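Local structure of D-isomer specific 2-hydroxyacid dehydrogenase NAD-binding (Xanthobacter autotrophicus, 4XA8) at residues A[210-215]-A[236-241]. The protein probably acts as an NAD(P)-dependent oxidoreductase of the D-isomer-specific 2-hydroxyacid dehydrogenase family, and binds NADPH. Numbering follows the deposited sequence.
Sequences PETRGL and GPVVDE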
ATOM      1  N   PRO A 210      -4.786  30.948   0.141  1.00 59.38           N
ATOM      2  CA  PRO A 210      -4.393  31.744   1.315  1.00 60.04           C
ATOM      3  C   PRO A 210      -5.004  31.249   2.662  1.00 59.66           C
ATOM      4  O   PRO A 210      -4.325  31.291   3.681  1.00 60.24           O
ATOM      5  CB  PRO A 210      -4.843  33.175   0.937  1.00 63.12           C
ATOM      6  CG  PRO A 210      -4.754  33.198  -0.563  1.00 62.61           C
ATOM      7  CD  PRO A 210      -5.134  31.791  -1.016  1.00 63.20           C
ATOM      8  N   GLU A 211      -6.231  30.738   2.651  1.00 58.45           N
ATOM      9  CA  GLU A 211      -6.866  30.209   3.868  1.00 57.98           C
ATOM     10  C   GLU A 211      -6.337  28.810   4.335  1.00 54.41           C
ATOM     11  O   GLU A 211      -6.501  28.430   5.498  1.00 56.24           O
ATOM     12  CB  GLU A 211      -8.383  30.176   3.663  1.00 58.28           C
ATOM     13  CG  GLU A 211      -9.160  29.607   4.834  1.00 59.24           C
ATOM     14  N   THR A 212      -5.707  28.043   3.449  1.00 50.16           N
ATOM     15  CA  THR A 212      -5.144  26.758   3.861  1.00 46.13           C
ATOM     16  C   THR A 212      -3.642  26.796   3.971  1.00 46.47           C
ATOM     17  O   THR A 212      -3.069  25.870   4.510  1.00 41.05           O
ATOM     18  CB  THR A 212      -5.517  25.630   2.901  1.00 43.67           C
ATOM     19  OG1 THR A 212      -4.879  25.849   1.626  1.00 44.62           O
ATOM     20  CG2 THR A 212      -7.022  25.527   2.772  1.00 42.99           C
ATOM     21  N   ARG A 213      -2.993  27.862   3.463  1.00 47.45           N
ATOM     22  CA  ARG A 213      -1.545  27.938   3.542  1.00 48.42           C
ATOM     23  C   ARG A 213      -1.191  27.955   5.008  1.00 47.71           C
ATOM     24  O   ARG A 213      -1.813  28.682   5.761  1.00 47.90           O
ATOM     25  CB  ARG A 213      -0.978  29.194   2.855  1.00 53.44           C
ATOM     26  CG  ARG A 213       0.522  29.370   3.097  1.00 56.24           C
ATOM     27  CD  ARG A 213       1.015  30.711   2.597  1.00 62.96           C
ATOM     28  NE  ARG A 213       1.015  30.711   1.144  1.00 64.68           N
ATOM     29  CZ  ARG A 213       1.965  30.178   0.389  1.00 64.14           C
ATOM     30  NH1 ARG A 213       3.041  29.611   0.929  1.00 62.90           N
ATOM     31  NH2 ARG A 213       1.831  30.224  -0.924  1.00 67.55           N
ATOM     32  N   GLY A 214      -0.236  27.119   5.408  1.00 45.82           N
ATOM     33  CA  GLY A 214       0.169  26.991   6.808  1.00 45.63           C
ATOM     34  C   GLY A 214      -0.917  26.590   7.813  1.00 44.84           C
ATOM     35  O   GLY A 214      -0.773  26.834   9.020  1.00 41.05           O
ATOM     36  N   LEU A 215      -1.994  25.964   7.356  1.00 42.11           N
ATOM     37  CA  LEU A 215      -3.055  25.557   8.290  1.00 40.20           C
ATOM     38  C   LEU A 215      -2.563  24.486   9.264  1.00 37.57           C
ATOM     39  O   LEU A 215      -2.933  24.514  10.429  1.00 36.95           O
ATOM     40  CB  LEU A 215      -4.252  25.057   7.521  1.00 40.65           C
ATOM     41  CG  LEU A 215      -5.507  24.687   8.318  1.00 42.63           C
ATOM     42  CD1 LEU A 215      -6.334  25.902   8.619  1.00 45.82           C
ATOM     43  CD2 LEU A 215      -6.360  23.688   7.560  1.00 44.33           C
ATOM     44  N   GLY A 236       3.441  21.098   0.019  1.00 48.53           N
ATOM     45  CA  GLY A 236       4.360  21.263   1.140  1.00 50.33           C
ATOM     46  C   GLY A 236       3.892  22.293   2.158  1.00 52.11           C
ATOM     47  O   GLY A 236       3.868  21.976   3.353  1.00 49.98           O
ATOM     48  N   PRO A 237       3.462  23.499   1.682  1.00 51.72           N
ATOM     49  CA  PRO A 237       3.167  24.641   2.549  1.00 50.44           C
ATOM     50  C   PRO A 237       1.752  24.715   3.175  1.00 46.27           C
ATOM     51  O   PRO A 237       1.502  25.659   3.932  1.00 44.86           O
ATOM     52  CB  PRO A 237       3.400  25.839   1.617  1.00 54.93           C
ATOM     53  CG  PRO A 237       2.911  25.355   0.320  1.00 57.87           C
ATOM     54  CD  PRO A 237       3.270  23.873   0.261  1.00 56.33           C
ATOM     55  N   VAL A 238       0.839  23.778   2.869  1.00 39.42           N
ATOM     56  CA  VAL A 238      -0.364  23.578   3.711  1.00 38.70           C
ATOM     57  C   VAL A 238       0.142  23.198   5.092  1.00 36.41           C
ATOM     58  O   VAL A 238      -0.499  23.431   6.113  1.00 39.73           O
ATOM     59  CB  VAL A 238      -1.277  22.430   3.167  1.00 39.63           C
ATOM     60  CG1 VAL A 238      -2.228  21.936   4.246  1.00 38.98           C
ATOM     61  CG2 VAL A 238      -2.062  22.918   1.956  1.00 41.93           C
ATOM     62  N   VAL A 239       1.302  22.564   5.101  1.00 34.96           N
ATOM     63  CA  VAL A 239       1.931  22.107   6.303  1.00 35.94           C
ATOM     64  C   VAL A 239       3.130  22.983   6.589  1.00 36.94           C
ATOM     65  O   VAL A 239       3.897  23.305   5.678  1.00 37.51           O
ATOM     66  CB  VAL A 239       2.327  20.626   6.163  1.00 34.27           C
ATOM     67  CG1 VAL A 239       3.068  20.153   7.391  1.00 35.23           C
ATOM     68  CG2 VAL A 239       1.076  19.780   5.980  1.00 35.12           C
ATOM     69  N   ASP A 240       3.270  23.405   7.845  1.00 36.85           N
ATOM     70  CA  ASP A 240       4.487  24.088   8.288  1.00 39.35           C
ATOM     71  C   ASP A 240       5.597  23.058   8.462  1.00 37.37           C
ATOM     72  O   ASP A 240       5.548  22.257   9.376  1.00 36.38           O
ATOM     73  CB  ASP A 240       4.228  24.805   9.622  1.00 42.21           C
ATOM     74  CG  ASP A 240       5.351  25.719  10.024  1.00 47.28           C
ATOM     75  OD1 ASP A 240       6.392  25.237  10.501  1.00 50.98           O
ATOM     76  OD2 ASP A 240       5.188  26.937   9.887  1.00 52.38           O
ATOM     77  N   GLU A 241       6.579  23.057   7.575  1.00 39.68           N
ATOM     78  CA  GLU A 241       7.560  21.979   7.541  1.00 39.85           C
ATOM     79  C   GLU A 241       8.418  21.991   8.808  1.00 40.33           C
ATOM     80  O   GLU A 241       8.702  20.937   9.365  1.00 38.50           O
ATOM     81  CB  GLU A 241       8.434  22.078   6.287  1.00 44.32           C
ATOM     82  CG  GLU A 241       9.287  20.844   5.986  1.00 44.43           C
ATOM     83  CD  GLU A 241       9.663  20.709   4.499  1.00 47.65           C
ATOM     84  OE1 GLU A 241      10.875  20.807   4.160  1.00 47.01           O
ATOM     85  OE2 GLU A 241       8.744  20.470   3.677  1.00 43.32           O
TER
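G214 N donates a hydrogen bond to P237 O, 2.7 Å long with an N-H...O angle of 159°. It is the one hydrogen bond between segments 210-215 and 236-241, and the donor lies in the carbonyl plane. A type II beta turn from T212 to L215, closed by the bond from L215 N to T212 O, presents this amide. G214 takes the third place of the turn with a positive phi, which suits glycine. The acceptor belongs to the short 3-10 segment 236-238. L215 N also comes near V238 O, but the angle is too poor for a bond.

Van der Waals contacts fill in around this link. V238 sets both methyls against the T212 carbonyl, with CG1 and CG2 each 4.0 Å from T212 O. Its CG2 also lies 4.1 Å from T212 OG1. That hydroxyl sits between the backbone N and the carbonyl carbon (chi1 67°) and is hydrogen-bonded to P207 O and T209 N of its own loop. R213 runs out with CG anti to its backbone N (chi1 172°), then bends at chi3. This brings NH1 to 3.9 Å from P237 CB, the guanidinium meeting the proline ring at a slant.

The contact joins two loops that follow the adjacent parallel strands 201-204 and 228-232 of the Rossmann-type domain. The V238 side chain also packs on V204 and lies about 4 Å from that of A234, a residue that binds NADPH. V238 and D240 make backbone bonds to M216, continuing the link beyond the turn. Cohesion across the two segments therefore rests on one backbone hydrogen bond and van der Waals contacts between carbon atoms and polar atoms, with no salt bridge.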